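Local coordinates for prophage Lp1 protein 11 (PDB 3B7H), which probably binds DNA through a Cro/C1-type helix-turn-helix domain, consistent with a role as a prophage-encoded regulator, at residues S9-E14 against F68-Y73. Sequence-based numbering, arbitrary orientation.
Sequences SEHLME and FDFPPY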
ATOM      1  N   SER A   9       3.690  -0.031  -9.925  1.00 21.42           N
ATOM      2  CA  SER A   9       3.456  -0.865 -11.076  1.00 21.85           C
ATOM      3  C   SER A   9       4.765  -1.179 -11.787  1.00 22.51           C
ATOM      4  O   SER A   9       4.951  -2.300 -12.267  1.00 22.87           O
ATOM      5  CB  SER A   9       2.401  -0.232 -11.997  1.00 22.35           C
ATOM      6  OG  SER A   9       2.822   1.027 -12.479  1.00 22.47           O
ATOM      7  N   GLU A  10       5.703  -0.228 -11.822  1.00 22.64           N
ATOM      8  CA  GLU A  10       6.999  -0.502 -12.419  1.00 23.35           C
ATOM      9  C   GLU A  10       7.767  -1.543 -11.612  1.00 22.40           C
ATOM     10  O   GLU A  10       8.421  -2.419 -12.184  1.00 22.74           O
ATOM     11  CB  GLU A  10       7.830   0.769 -12.587  1.00 23.62           C
ATOM     12  CG  GLU A  10       7.318   1.585 -13.743  1.00 27.38           C
ATOM     13  CD  GLU A  10       7.965   2.973 -13.910  1.00 28.56           C
ATOM     14  OE1 GLU A  10       9.055   3.214 -13.328  1.00 35.26           O
ATOM     15  OE2 GLU A  10       7.348   3.805 -14.655  1.00 37.06           O
ATOM     16  N   HIS A  11       7.683  -1.473 -10.290  1.00 22.12           N
ATOM     17  CA  HIS A  11       8.381  -2.453  -9.457  1.00 21.90           C
ATOM     18  C   HIS A  11       7.776  -3.833  -9.652  1.00 22.29           C
ATOM     19  O   HIS A  11       8.479  -4.845  -9.780  1.00 22.17           O
ATOM     20  CB  HIS A  11       8.292  -2.067  -7.971  1.00 22.25           C
ATOM     21  CG  HIS A  11       9.137  -2.918  -7.092  1.00 21.02           C
ATOM     22  ND1 HIS A  11      10.497  -3.021  -7.257  1.00 20.59           N
ATOM     23  CD2 HIS A  11       8.817  -3.732  -6.064  1.00 20.74           C
ATOM     24  CE1 HIS A  11      10.982  -3.852  -6.354  1.00 20.96           C
ATOM     25  NE2 HIS A  11       9.982  -4.289  -5.614  1.00 21.45           N
ATOM     26  N   LEU A  12       6.460  -3.854  -9.644  1.00 23.41           N
ATOM     27  CA  LEU A  12       5.720  -5.065  -9.853  1.00 24.87           C
ATOM     28  C   LEU A  12       6.089  -5.709 -11.189  1.00 25.44           C
ATOM     29  O   LEU A  12       6.365  -6.901 -11.238  1.00 26.16           O
ATOM     30  CB  LEU A  12       4.233  -4.787  -9.753  1.00 24.97           C
ATOM     31  CG  LEU A  12       3.400  -5.982 -10.190  1.00 25.62           C
ATOM     32  CD1 LEU A  12       3.697  -7.196  -9.309  1.00 27.43           C
ATOM     33  CD2 LEU A  12       1.964  -5.589 -10.121  1.00 27.84           C
ATOM     34  N   MET A  13       6.161  -4.928 -12.257  1.00 25.77           N
ATOM     35  CA  MET A  13       6.563  -5.457 -13.544  1.00 26.28           C
ATOM     36  C   MET A  13       7.990  -6.000 -13.512  1.00 26.79           C
ATOM     37  O   MET A  13       8.256  -7.027 -14.099  1.00 26.82           O
ATOM     38  CB  MET A  13       6.405  -4.379 -14.636  1.00 26.78           C
ATOM     39  CG  MET A  13       6.680  -4.854 -16.063  1.00 26.57           C
ATOM     40  SD  MET A  13       5.680  -6.256 -16.598  1.00 26.31           S
ATOM     41  CE  MET A  13       4.156  -5.805 -15.896  1.00 27.01           C
ATOM     42  N   GLU A  14       8.904  -5.346 -12.815  1.00 27.02           N
ATOM     43  CA  GLU A  14      10.238  -5.903 -12.653  1.00 28.53           C
ATOM     44  C   GLU A  14      10.230  -7.262 -11.980  1.00 27.23           C
ATOM     45  O   GLU A  14      10.933  -8.156 -12.407  1.00 27.05           O
ATOM     46  CB  GLU A  14      11.111  -5.031 -11.791  1.00 29.21           C
ATOM     47  CG  GLU A  14      11.515  -3.680 -12.336  1.00 34.24           C
ATOM     48  CD  GLU A  14      12.367  -2.883 -11.304  1.00 35.76           C
ATOM     49  OE1 GLU A  14      12.570  -3.425 -10.165  1.00 45.52           O
ATOM     50  OE2 GLU A  14      12.855  -1.751 -11.648  1.00 43.34           O
ATOM     51  N   PHE A  68       7.903  -3.861  -0.836  1.00 19.53           N
ATOM     52  CA  PHE A  68       8.189  -2.458  -0.675  1.00 19.69           C
ATOM     53  C   PHE A  68       9.638  -2.154  -0.320  1.00 20.04           C
ATOM     54  O   PHE A  68       9.944  -1.009   0.022  1.00 19.56           O
ATOM     55  CB  PHE A  68       7.254  -1.842   0.367  1.00 19.98           C
ATOM     56  CG  PHE A  68       5.897  -1.452  -0.180  1.00 21.00           C
ATOM     57  CD1 PHE A  68       5.778  -0.388  -1.059  1.00 20.07           C
ATOM     58  CD2 PHE A  68       4.754  -2.137   0.196  1.00 21.51           C
ATOM     59  CE1 PHE A  68       4.555  -0.019  -1.563  1.00 20.32           C
ATOM     60  CE2 PHE A  68       3.517  -1.764  -0.317  1.00 21.89           C
ATOM     61  CZ  PHE A  68       3.423  -0.706  -1.187  1.00 19.72           C
ATOM     62  N   ASP A  69      10.528  -3.145  -0.418  1.00 21.33           N
ATOM     63  CA  ASP A  69      11.942  -2.947  -0.151  1.00 21.47           C
ATOM     64  C   ASP A  69      12.608  -2.430  -1.402  1.00 22.30           C
ATOM     65  O   ASP A  69      13.461  -3.107  -1.989  1.00 22.77           O
ATOM     66  CB  ASP A  69      12.575  -4.257   0.321  1.00 22.22           C
ATOM     67  CG  ASP A  69      13.987  -4.093   0.888  1.00 22.57           C
ATOM     68  OD1 ASP A  69      14.490  -2.937   1.052  1.00 21.93           O
ATOM     69  OD2 ASP A  69      14.595  -5.170   1.182  1.00 24.02           O
ATOM     70  N   PHE A  70      12.209  -1.226  -1.816  1.00 22.38           N
ATOM     71  CA  PHE A  70      12.849  -0.496  -2.924  1.00 22.75           C
ATOM     72  C   PHE A  70      12.571   0.968  -2.746  1.00 22.93           C
ATOM     73  O   PHE A  70      11.599   1.315  -2.088  1.00 21.99           O
ATOM     74  CB  PHE A  70      12.339  -0.937  -4.301  1.00 22.93           C
ATOM     75  CG  PHE A  70      10.919  -0.550  -4.595  1.00 22.36           C
ATOM     76  CD1 PHE A  70      10.639   0.493  -5.444  1.00 22.88           C
ATOM     77  CD2 PHE A  70       9.857  -1.264  -4.047  1.00 22.00           C
ATOM     78  CE1 PHE A  70       9.339   0.849  -5.737  1.00 22.53           C
ATOM     79  CE2 PHE A  70       8.557  -0.917  -4.328  1.00 22.14           C
ATOM     80  CZ  PHE A  70       8.290   0.127  -5.191  1.00 22.22           C
ATOM     81  N   PRO A  71      13.433   1.836  -3.305  1.00 24.08           N
ATOM     82  CA  PRO A  71      13.254   3.295  -3.215  1.00 24.34           C
ATOM     83  C   PRO A  71      12.092   3.773  -4.057  1.00 24.93           C
ATOM     84  O   PRO A  71      11.919   3.285  -5.150  1.00 26.83           O
ATOM     85  CB  PRO A  71      14.562   3.846  -3.803  1.00 25.18           C
ATOM     86  CG  PRO A  71      15.517   2.698  -3.796  1.00 24.92           C
ATOM     87  CD  PRO A  71      14.666   1.506  -4.040  1.00 24.04           C
ATOM     88  N   PRO A  72      11.323   4.756  -3.588  1.00 24.77           N
ATOM     89  CA  PRO A  72      11.455   5.582  -2.383  1.00 24.14           C
ATOM     90  C   PRO A  72      10.900   4.967  -1.088  1.00 24.21           C
ATOM     91  O   PRO A  72      11.066   5.550  -0.021  1.00 23.65           O
ATOM     92  CB  PRO A  72      10.619   6.811  -2.743  1.00 24.21           C
ATOM     93  CG  PRO A  72       9.508   6.250  -3.569  1.00 24.32           C
ATOM     94  CD  PRO A  72      10.132   5.133  -4.376  1.00 25.05           C
ATOM     95  N   TYR A  73      10.247   3.814  -1.183  1.00 23.52           N
ATOM     96  CA  TYR A  73       9.442   3.308  -0.082  1.00 22.84           C
ATOM     97  C   TYR A  73      10.266   2.725   1.066  1.00 22.41           C
ATOM     98  O   TYR A  73       9.761   2.623   2.179  1.00 21.24           O
ATOM     99  CB  TYR A  73       8.445   2.279  -0.595  1.00 22.59           C
ATOM    100  CG  TYR A  73       7.467   2.871  -1.566  1.00 22.57           C
ATOM    101  CD1 TYR A  73       7.553   2.581  -2.906  1.00 24.10           C
ATOM    102  CD2 TYR A  73       6.498   3.779  -1.151  1.00 22.60           C
ATOM    103  CE1 TYR A  73       6.650   3.137  -3.827  1.00 24.19           C
ATOM    104  CE2 TYR A  73       5.596   4.349  -2.068  1.00 21.96           C
ATOM    105  CZ  TYR A  73       5.678   4.009  -3.399  1.00 21.75           C
ATOM    106  OH  TYR A  73       4.819   4.546  -4.342  1.00 21.96           O
TER
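The backbone hydrogen bond from Met13 N to Ser9 O, 2.9 Å long, secures the turn of helix 4-18 from which His11 reaches across to Phe70. The two rings form a face-to-face stack, centroids 3.7 Å apart and planes within 14° of parallel. Their closest atoms are His11 CD2 and Phe70 CE2, at 3.3 Å, and Phe70 CD2 lies over the centre of the imidazole. The side chains run past each other in opposite directions, so each beta carbon extends the overlap: His11 CB sits over the phenyl face, 3.8 Å from the Phe70 ring centroid, and Phe70 CB makes a longer CH-pi contact with the imidazole. With CG anti to the backbone N (chi1 -172°), the His11 ring lies beside the carbonyl carbon, its face turned to Phe70. An inverse gamma turn centred on Asp69, closed by a weak hydrogen bond from Phe70 N to Phe68 O, bends the chain just before Phe70. Phe67 meets the His11 ring edge-to-face, and Tyr73 hydrogen-bonds through OH to Asp4 OD1, at the start of helix 4-18. The stack thus ties the first helix of this all-helical Cro/C1-type domain to the loop after its last, 64-67, near the surface; Phe68 meets Phe68 of the second subunit. Phenylalanine supplies a broad apolar face, while histidine offers a flat ring whose nitrogens tolerate partial exposure. The contact therefore rests on dispersion and ring stacking, and protonation of His11 would probably add a cation-pi component.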